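Local coordinates for FACT-Spt16 (Cicer arietinum, PDB 5CE6), which is a subunit of the FACT histone chaperone whose N-terminal domain, the part modelled here, probably binds histones H3-H4 during transcription, at residues F74-G79 with K307-N312; V96-S99 with I105-S108; G214-N219 with E245-D250; E337-S342 with V406-Q411. All coordinates share one frame; numbering follows the deposited sequence.

Contact 1 joins the two lobes, while contact 2 lies within the N-terminal lobe and contacts 3 and 4 lie within the pita-bread, M24-like lobe. Contact 1 is partly buried and mixes polar with apolar groups: a serine hydroxyl against leucine methyls, a tyrosine hydroxyl at an indole edge. The other three are buried and apolar, made by branched aliphatic side chains plus one cysteine. Contact 2 packs a helix on a strand, contact 3 pairs two helices, and contact 4 lays a helix along a strand. Helix 69-78 of contact 1 reaches contact 2 through Leu78 CD2, 4.0 Å from Leu106 CD2. Contacts 2 and 4 lie farthest apart, with centres about 44 Å from each other.

Contact 1. Residues F74-G79 with K307-N312; sequences FLWLLG and KSYCSN
Tyr309 OH is hydrogen-bonded to the Glu202 carboxylate (OE2) and stands at the edge of the Trp76 indole, close to the ring plane, with Trp76 CD1 4.4 Å from the oxygen. This is the seam between the two lobes of Spt16N: helix 69-78 belongs to the N-terminal lobe, and residues 307-312 run from a hairpin turn into strand 309-319 of the pita-bread, M24-like lobe. Lys307 and Ser308 both have positive phi, and their backbone angles are those of a type I' turn between antiparallel strands 296-306 and 309-319. That turn pushes Ser308 out toward the helix.

The closer half of the contact is Leu75 against Ser308. With Leu75 CG anti to the carbonyl carbon (chi1 -73°) and chi2 at 167°, both methyls face Ser308, and the serine hydroxyl sits by the pair of them. Ser308 CB joins in more loosely, 4.1 Å from Leu75 CD1. An oxygen against methyl groups gives dispersion with little directionality. The two segments bury 110 Å² together. An acetate, probably from the crystallisation liquor, also lies near the Leu75 side chain.

Trp76 has further partners: Arg32 makes a cation-pi contact with the indole and hydrogen-bonds the backbone O of Trp76, and Phe195 meets the ring edge to face. Between residues 74-79 and 307-312 the closest approach is Leu75 CD2 to Ser308 OG, 3.6 Å. Next comes Leu75 CD1, 3.9 Å from Ser308 OG.

Contact 2. Residues V96-S99 with I105-S108; sequences VLCS and ILES
No ring or other flat side chain takes part where Val96 and Cys98 meet Leu106, and the contact is made by methyls and a thiol. Val96 and Leu106 reach out at each other tip to tip, Val96 CG1 standing 3.6 Å from Leu106 CD1. Cys98, two residues farther along the strand and so on the same face, brings its SG to 4.4 Å from the same Leu106 CD1. One leucine methyl therefore serves two strand side chains. It gets there because Leu106 CG is turned anti to its carbonyl carbon (chi1 -71°), pointing the branch off the helix toward the sheet, while Val96 CG1, anti to its own backbone N, comes to meet it.

Polar groups flank the packing. Ser99 is the N-cap of the helix, its OG accepting from the backbone N of Lys102. Farther on, Ser108 OG donates to Ile105 O at 3.0 Å, arriving almost in line with the carbonyl (C=O...OG angle 174°).

Strand 93-98 and parallel strand 120-125 are neighbours in the mixed sheet of the N-terminal lobe, and helices 100-106 and 110-117 form the beta-alpha-beta crossover between them. Leu106 lies over this sheet, touching Leu123 of strand 120-125 as well as Phe82, while Leu97 points to the other face, where helix 133-145 covers it.

Contact 3. Residues G214-N219 with E245-D250; sequences GSVMKN and EKVILD
Val216 leaves helix 200-230 with its CB aimed at helix 237-249, and its two methyls share the work in this helix-helix contact of the pita-bread, M24-like lobe. CG1, anti to the backbone N (chi1 168°), has Ile248 as its nearest partner across the contact. Val216 CG2, the other branch, meets two residues: it lies 4.0 Å from Val247 CG1 and just as far, 4.0 Å, from Ile248 CG1. The two valines pass alongside each other, pointing in opposite senses, whereas the Ile248 side chain stands roughly square to that of Val216.

All three residues are buried, and 117 Å² is lost between the segments through apolar packing. Successive residues of helix 237-249 thus both touch the one valine. Ile248 also faces inward, onto Val302 and Ala304 of strand 296-306 and onto Val263 and Ile265 of strand 263-265. Met217, next to Val216, rests on strands 296-306 and 309-319. Both helices therefore lie against the same curved sheet as well as against each other. Val247 is backed by Val254, beyond the end of its helix. The looser flank is Val216 CG1, 4.2 Å from Ile248 CG1.

Contact 4. Residues E337-S342 with V406-Q411; sequences EAVIGS and VSLGFQ. With ACT (acetate ion), chain C.
Val339 and Val406 both turn CG1 anti to the backbone N (chi1 178° and 179°), and these two methyls come to 3.8 Å, Val339 CG1 against Val406 CG1. They do so where helix 323-342 packs on strand 403-414 in the pita-bread fold of the M24-like lobe. The short segments run nearly antiparallel, at 151°, with axes 9.2 Å apart at closest. The two valine side chains lie alongside each other but point in opposite senses.

Ile340 adds a second partner for the same methyl: the CB of Ile340 points past the strand, but Ile340 CG1 still rests 4.0 Å from Val406 CG1. Leu408, next but one along the strand and on the same face, extends the patch more loosely, with CD2 4.5 Å from Val339 CG2. Val339 also touches Ala356 of helix 349-363, and Leu408 touches Leu332 and Ala335, earlier in helix 323-342. The result is an apolar layer between helix and sheet.

Ser407, between the two apolar strand residues, faces the other side. There an acetate, probably from the crystallisation liquor, lies beside it, with OXT of the acetate 3.1 Å from Ser407 OG.

Contact 1. Residues F74-G79 with K307-N312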
# COMPACT_ATOMS: atom_id res chain seq x y z
N PHE A 74 -3.71 5.02 13.24
CA PHE A 74 -3.42 4.39 14.52
C PHE A 74 -2.04 3.75 14.57
O PHE A 74 -1.33 3.91 15.55
CB PHE A 74 -4.49 3.36 14.89
CG PHE A 74 -5.74 3.94 15.47
CD1 PHE A 74 -5.81 4.28 16.81
CD2 PHE A 74 -6.86 4.12 14.68
CE1 PHE A 74 -6.97 4.81 17.36
CE2 PHE A 74 -8.04 4.64 15.21
CZ PHE A 74 -8.09 4.99 16.55
N LEU A 75 -1.67 3.01 13.53
CA LEU A 75 -0.34 2.40 13.45
C LEU A 75 0.76 3.46 13.43
O LEU A 75 1.80 3.32 14.09
CB LEU A 75 -0.25 1.50 12.20
CG LEU A 75 -1.02 0.19 12.33
CD1 LEU A 75 -1.16 -0.49 10.97
CD2 LEU A 75 -0.32 -0.74 13.30
N TRP A 76 0.53 4.52 12.66
CA TRP A 76 1.51 5.59 12.52
C TRP A 76 1.71 6.30 13.84
O TRP A 76 2.84 6.53 14.29
CB TRP A 76 1.03 6.57 11.45
CG TRP A 76 1.98 7.68 11.11
CD1 TRP A 76 3.15 7.57 10.39
CD2 TRP A 76 1.83 9.06 11.42
NE1 TRP A 76 3.74 8.81 10.26
CE2 TRP A 76 2.94 9.74 10.88
CE3 TRP A 76 0.86 9.80 12.11
CZ2 TRP A 76 3.12 11.12 11.02
CZ3 TRP A 76 1.03 11.16 12.24
CH2 TRP A 76 2.15 11.81 11.70
N LEU A 77 0.60 6.63 14.50
CA LEU A 77 0.64 7.44 15.71
C LEU A 77 1.06 6.62 16.93
O LEU A 77 1.90 7.06 17.74
CB LEU A 77 -0.74 8.08 15.94
CG LEU A 77 -0.88 9.45 16.61
CD1 LEU A 77 0.03 10.48 15.96
CD2 LEU A 77 -2.32 9.91 16.54
N LEU A 78 0.49 5.43 17.06
CA LEU A 78 0.57 4.64 18.30
C LEU A 78 1.37 3.35 18.16
O LEU A 78 1.76 2.75 19.16
CB LEU A 78 -0.84 4.32 18.81
CG LEU A 78 -1.67 5.55 19.22
CD1 LEU A 78 -3.16 5.22 19.27
CD2 LEU A 78 -1.20 6.06 20.57
N GLY A 79 1.59 2.91 16.93
CA GLY A 79 2.40 1.72 16.69
C GLY A 79 1.62 0.43 16.77
O GLY A 79 2.20 -0.65 16.66
N LYS A 307 7.03 -4.65 10.28
CA LYS A 307 6.56 -3.68 11.27
C LYS A 307 5.48 -2.76 10.70
O LYS A 307 5.47 -1.55 10.95
CB LYS A 307 7.73 -2.89 11.88
CG LYS A 307 8.70 -3.76 12.67
CD LYS A 307 9.88 -2.97 13.21
CE LYS A 307 9.45 -1.94 14.23
NZ LYS A 307 8.86 -2.59 15.44
N SER A 308 4.57 -3.37 9.93
CA SER A 308 3.44 -2.70 9.27
C SER A 308 3.77 -1.96 7.98
O SER A 308 2.86 -1.45 7.34
CB SER A 308 2.64 -1.80 10.21
OG SER A 308 2.12 -2.55 11.29
N TYR A 309 5.05 -1.91 7.59
CA TYR A 309 5.45 -1.21 6.36
C TYR A 309 5.52 -2.16 5.18
O TYR A 309 6.22 -3.17 5.24
CB TYR A 309 6.77 -0.44 6.56
CG TYR A 309 6.53 0.77 7.42
CD1 TYR A 309 6.51 0.65 8.81
CD2 TYR A 309 6.23 2.00 6.85
CE1 TYR A 309 6.23 1.74 9.61
CE2 TYR A 309 5.95 3.11 7.65
CZ TYR A 309 5.95 2.96 9.03
OH TYR A 309 5.67 4.05 9.82
N CYS A 310 4.81 -1.81 4.12
CA CYS A 310 4.64 -2.68 2.97
C CYS A 310 5.77 -2.52 1.95
O CYS A 310 6.49 -1.52 1.94
CB CYS A 310 3.32 -2.38 2.24
SG CYS A 310 1.84 -2.69 3.23
N SER A 311 5.89 -3.52 1.09
CA SER A 311 6.82 -3.49 -0.04
C SER A 311 6.20 -4.34 -1.12
O SER A 311 5.23 -5.06 -0.86
CB SER A 311 8.20 -4.03 0.35
OG SER A 311 8.12 -5.40 0.73
N ASN A 312 6.74 -4.27 -2.33
CA ASN A 312 6.15 -5.03 -3.41
C ASN A 312 7.17 -5.36 -4.48
O ASN A 312 8.09 -4.57 -4.72
CB ASN A 312 5.03 -4.23 -4.07
CG ASN A 312 4.21 -5.09 -5.01
OD1 ASN A 312 3.71 -6.14 -4.61
ND2 ASN A 312 4.10 -4.68 -6.26

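Contact 2. Residues V96-S99 with I105-S108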
# COMPACT_ATOMS: atom_id res chain seq x y z
N VAL A 96 -11.21 9.57 22.81
CA VAL A 96 -11.13 8.19 22.36
C VAL A 96 -12.29 7.42 22.96
O VAL A 96 -12.54 7.53 24.15
CB VAL A 96 -9.81 7.54 22.79
CG1 VAL A 96 -9.69 6.14 22.22
CG2 VAL A 96 -8.61 8.39 22.33
N LEU A 97 -13.01 6.68 22.12
CA LEU A 97 -14.07 5.79 22.61
C LEU A 97 -13.59 4.37 22.33
O LEU A 97 -13.39 4.01 21.17
CB LEU A 97 -15.38 6.05 21.86
CG LEU A 97 -16.57 5.15 22.22
CD1 LEU A 97 -16.77 5.11 23.72
CD2 LEU A 97 -17.83 5.65 21.53
N CYS A 98 -13.39 3.59 23.38
CA CYS A 98 -12.75 2.28 23.25
C CYS A 98 -13.02 1.41 24.46
O CYS A 98 -13.64 1.86 25.42
CB CYS A 98 -11.23 2.45 23.08
SG CYS A 98 -10.41 3.21 24.50
N SER A 99 -12.54 0.17 24.42
CA SER A 99 -12.68 -0.76 25.54
C SER A 99 -11.86 -0.31 26.75
O SER A 99 -10.93 0.49 26.62
CB SER A 99 -12.23 -2.15 25.11
OG SER A 99 -10.83 -2.16 24.89
N ILE A 105 -4.30 1.21 28.36
CA ILE A 105 -3.10 1.32 27.55
C ILE A 105 -2.85 2.78 27.16
O ILE A 105 -1.73 3.27 27.22
CB ILE A 105 -3.21 0.45 26.28
CG1 ILE A 105 -3.30 -1.03 26.67
CG2 ILE A 105 -2.02 0.69 25.36
CD1 ILE A 105 -3.74 -1.93 25.54
N LEU A 106 -3.92 3.47 26.77
CA LEU A 106 -3.81 4.85 26.30
C LEU A 106 -3.55 5.86 27.42
O LEU A 106 -3.22 7.01 27.15
CB LEU A 106 -5.05 5.25 25.50
CG LEU A 106 -5.18 4.59 24.13
CD1 LEU A 106 -6.52 4.88 23.48
CD2 LEU A 106 -4.05 5.03 23.21
N GLU A 107 -3.71 5.44 28.67
CA GLU A 107 -3.38 6.31 29.81
C GLU A 107 -1.97 6.89 29.68
O GLU A 107 -1.73 8.04 30.06
CB GLU A 107 -3.51 5.54 31.13
CG GLU A 107 -4.94 5.37 31.61
CD GLU A 107 -5.57 6.67 32.07
OE1 GLU A 107 -4.82 7.61 32.40
OE2 GLU A 107 -6.81 6.75 32.10
N SER A 108 -1.06 6.11 29.12
CA SER A 108 0.35 6.48 29.06
C SER A 108 0.66 7.62 28.10
O SER A 108 1.73 8.22 28.19
CB SER A 108 1.20 5.26 28.70
OG SER A 108 0.88 4.78 27.41

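Contact 3. Residues G214-N219 with E245-D250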
# COMPACT_ATOMS: atom_id res chain seq x y z
N GLY A 214 12.22 -9.28 -2.03
CA GLY A 214 13.13 -9.63 -3.10
C GLY A 214 13.77 -10.99 -2.90
O GLY A 214 13.95 -11.75 -3.86
N SER A 215 14.12 -11.29 -1.65
CA SER A 215 14.75 -12.57 -1.32
C SER A 215 13.80 -13.73 -1.60
O SER A 215 14.23 -14.78 -2.08
CB SER A 215 15.17 -12.61 0.15
OG SER A 215 16.02 -11.53 0.47
N VAL A 216 12.53 -13.53 -1.29
CA VAL A 216 11.51 -14.52 -1.56
C VAL A 216 11.36 -14.76 -3.07
O VAL A 216 11.31 -15.90 -3.53
CB VAL A 216 10.16 -14.13 -0.93
CG1 VAL A 216 9.02 -14.99 -1.46
CG2 VAL A 216 10.26 -14.23 0.59
N MET A 217 11.33 -13.69 -3.86
CA MET A 217 11.23 -13.84 -5.31
C MET A 217 12.45 -14.56 -5.87
O MET A 217 12.33 -15.50 -6.65
CB MET A 217 11.08 -12.47 -6.00
CG MET A 217 11.04 -12.57 -7.52
SD MET A 217 9.53 -13.35 -8.13
CE MET A 217 8.37 -12.02 -7.95
N LYS A 218 13.63 -14.11 -5.46
CA LYS A 218 14.86 -14.65 -6.02
C LYS A 218 15.16 -16.07 -5.54
O LYS A 218 15.49 -16.95 -6.34
CB LYS A 218 16.04 -13.74 -5.67
CG LYS A 218 17.30 -14.04 -6.49
CD LYS A 218 18.53 -13.38 -5.89
CE LYS A 218 19.79 -13.71 -6.69
NZ LYS A 218 19.88 -12.92 -7.96
N ASN A 219 15.04 -16.29 -4.23
CA ASN A 219 15.52 -17.52 -3.64
C ASN A 219 14.46 -18.59 -3.44
O ASN A 219 14.79 -19.76 -3.20
CB ASN A 219 16.24 -17.23 -2.32
CG ASN A 219 17.43 -16.32 -2.50
OD1 ASN A 219 18.21 -16.47 -3.44
ND2 ASN A 219 17.57 -15.35 -1.60
N GLU A 245 3.58 -17.74 0.66
CA GLU A 245 3.17 -17.20 1.96
C GLU A 245 4.00 -17.77 3.10
O GLU A 245 4.47 -17.04 3.97
CB GLU A 245 1.70 -17.52 2.24
CG GLU A 245 0.72 -16.43 1.87
CD GLU A 245 -0.65 -16.67 2.49
OE1 GLU A 245 -0.72 -16.96 3.70
OE2 GLU A 245 -1.66 -16.57 1.76
N LYS A 246 4.14 -19.10 3.10
CA LYS A 246 4.88 -19.78 4.16
C LYS A 246 6.31 -19.29 4.27
O LYS A 246 6.86 -19.16 5.37
CB LYS A 246 4.86 -21.29 3.93
CG LYS A 246 3.50 -21.90 4.09
CD LYS A 246 3.60 -23.41 4.23
CE LYS A 246 3.09 -24.13 2.99
NZ LYS A 246 3.18 -25.62 3.14
N VAL A 247 6.93 -19.03 3.13
CA VAL A 247 8.32 -18.57 3.10
C VAL A 247 8.43 -17.13 3.62
O VAL A 247 9.38 -16.78 4.32
CB VAL A 247 8.91 -18.69 1.69
CG1 VAL A 247 10.29 -18.10 1.65
CG2 VAL A 247 8.97 -20.16 1.27
N ILE A 248 7.46 -16.29 3.27
CA ILE A 248 7.43 -14.92 3.78
C ILE A 248 7.33 -14.91 5.30
O ILE A 248 8.10 -14.22 5.98
CB ILE A 248 6.26 -14.11 3.18
CG1 ILE A 248 6.46 -13.93 1.67
CG2 ILE A 248 6.14 -12.75 3.84
CD1 ILE A 248 5.23 -13.40 0.99
N LEU A 249 6.40 -15.71 5.83
CA LEU A 249 6.13 -15.75 7.27
C LEU A 249 7.19 -16.49 8.08
O LEU A 249 7.27 -16.35 9.30
CB LEU A 249 4.73 -16.33 7.54
CG LEU A 249 3.59 -15.53 6.91
CD1 LEU A 249 2.26 -16.18 7.18
CD2 LEU A 249 3.58 -14.09 7.40
N ASP A 250 8.00 -17.28 7.39
CA ASP A 250 9.20 -17.84 8.01
C ASP A 250 10.41 -17.51 7.15
O ASP A 250 10.98 -18.39 6.52
CB ASP A 250 9.07 -19.35 8.20
CG ASP A 250 10.23 -19.93 8.99
OD1 ASP A 250 10.90 -19.15 9.70
OD2 ASP A 250 10.46 -21.15 8.90

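Contact 4. Residues E337-S342 with V406-Q411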
# COMPACT_ATOMS: atom_id res chain seq x y z
N GLU A 337 11.69 1.25 -16.37
CA GLU A 337 12.93 1.92 -15.99
C GLU A 337 12.81 3.43 -16.21
O GLU A 337 13.41 4.21 -15.47
CB GLU A 337 14.11 1.40 -16.81
CG GLU A 337 14.53 -0.04 -16.49
CD GLU A 337 15.47 -0.61 -17.56
OE1 GLU A 337 15.42 -0.17 -18.73
OE2 GLU A 337 16.25 -1.52 -17.22
N ALA A 338 12.04 3.83 -17.22
CA ALA A 338 11.85 5.25 -17.51
C ALA A 338 11.02 5.93 -16.43
O ALA A 338 11.27 7.08 -16.07
CB ALA A 338 11.22 5.45 -18.91
N VAL A 339 10.02 5.22 -15.91
CA VAL A 339 9.26 5.75 -14.78
C VAL A 339 10.18 5.94 -13.59
O VAL A 339 10.18 7.00 -12.97
CB VAL A 339 8.09 4.83 -14.39
CG1 VAL A 339 7.35 5.40 -13.18
CG2 VAL A 339 7.13 4.71 -15.56
N ILE A 340 10.95 4.91 -13.28
CA ILE A 340 11.85 4.96 -12.13
C ILE A 340 12.84 6.11 -12.27
O ILE A 340 13.09 6.87 -11.31
CB ILE A 340 12.59 3.62 -11.95
CG1 ILE A 340 11.58 2.53 -11.56
CG2 ILE A 340 13.68 3.74 -10.90
CD1 ILE A 340 12.17 1.12 -11.54
N GLY A 341 13.39 6.26 -13.47
CA GLY A 341 14.36 7.31 -13.73
C GLY A 341 13.77 8.70 -13.67
O GLY A 341 14.50 9.68 -13.53
N SER A 342 12.45 8.80 -13.79
CA SER A 342 11.78 10.10 -13.77
C SER A 342 11.26 10.47 -12.39
O SER A 342 10.84 11.60 -12.17
CB SER A 342 10.62 10.13 -14.77
OG SER A 342 11.09 10.04 -16.10
N VAL A 406 6.42 0.99 -7.96
CA VAL A 406 6.38 1.28 -9.38
C VAL A 406 6.02 -0.01 -10.09
O VAL A 406 6.86 -0.90 -10.23
CB VAL A 406 7.72 1.82 -9.90
CG1 VAL A 406 7.65 2.10 -11.39
CG2 VAL A 406 8.10 3.09 -9.13
N SER A 407 4.77 -0.10 -10.52
CA SER A 407 4.19 -1.34 -11.00
C SER A 407 3.52 -1.01 -12.32
O SER A 407 2.56 -0.24 -12.37
CB SER A 407 3.18 -1.87 -9.96
OG SER A 407 2.52 -3.06 -10.40
N LEU A 408 4.08 -1.55 -13.39
CA LEU A 408 3.68 -1.18 -14.73
C LEU A 408 3.47 -2.44 -15.57
O LEU A 408 4.26 -3.40 -15.48
CB LEU A 408 4.77 -0.30 -15.36
CG LEU A 408 4.45 0.29 -16.73
CD1 LEU A 408 3.38 1.35 -16.62
CD2 LEU A 408 5.71 0.85 -17.39
N GLY A 409 2.40 -2.46 -16.36
CA GLY A 409 2.11 -3.65 -17.14
C GLY A 409 1.55 -3.40 -18.52
O GLY A 409 1.24 -2.28 -18.91
N PHE A 410 1.45 -4.49 -19.28
CA PHE A 410 0.70 -4.49 -20.53
C PHE A 410 -0.46 -5.44 -20.33
O PHE A 410 -0.26 -6.57 -19.88
CB PHE A 410 1.56 -5.01 -21.68
CG PHE A 410 2.42 -3.97 -22.33
CD1 PHE A 410 1.85 -2.83 -22.88
CD2 PHE A 410 3.80 -4.14 -22.40
CE1 PHE A 410 2.65 -1.86 -23.50
CE2 PHE A 410 4.61 -3.19 -23.02
CZ PHE A 410 4.04 -2.05 -23.56
N GLN A 411 -1.67 -4.98 -20.65
CA GLN A 411 -2.88 -5.80 -20.48
C GLN A 411 -3.47 -6.22 -21.81
O GLN A 411 -3.74 -5.37 -22.66
CB GLN A 411 -3.95 -5.04 -19.70
CG GLN A 411 -3.41 -4.14 -18.63
CD GLN A 411 -4.50 -3.42 -17.87
OE1 GLN A 411 -4.72 -2.22 -18.05
NE2 GLN A 411 -5.20 -4.15 -17.00
C ACT C . -0.84 -1.32 -11.78
O ACT C . -0.21 -0.23 -11.68
OXT ACT C . -0.15 -2.37 -11.83
CH3 ACT C . -2.34 -1.36 -11.80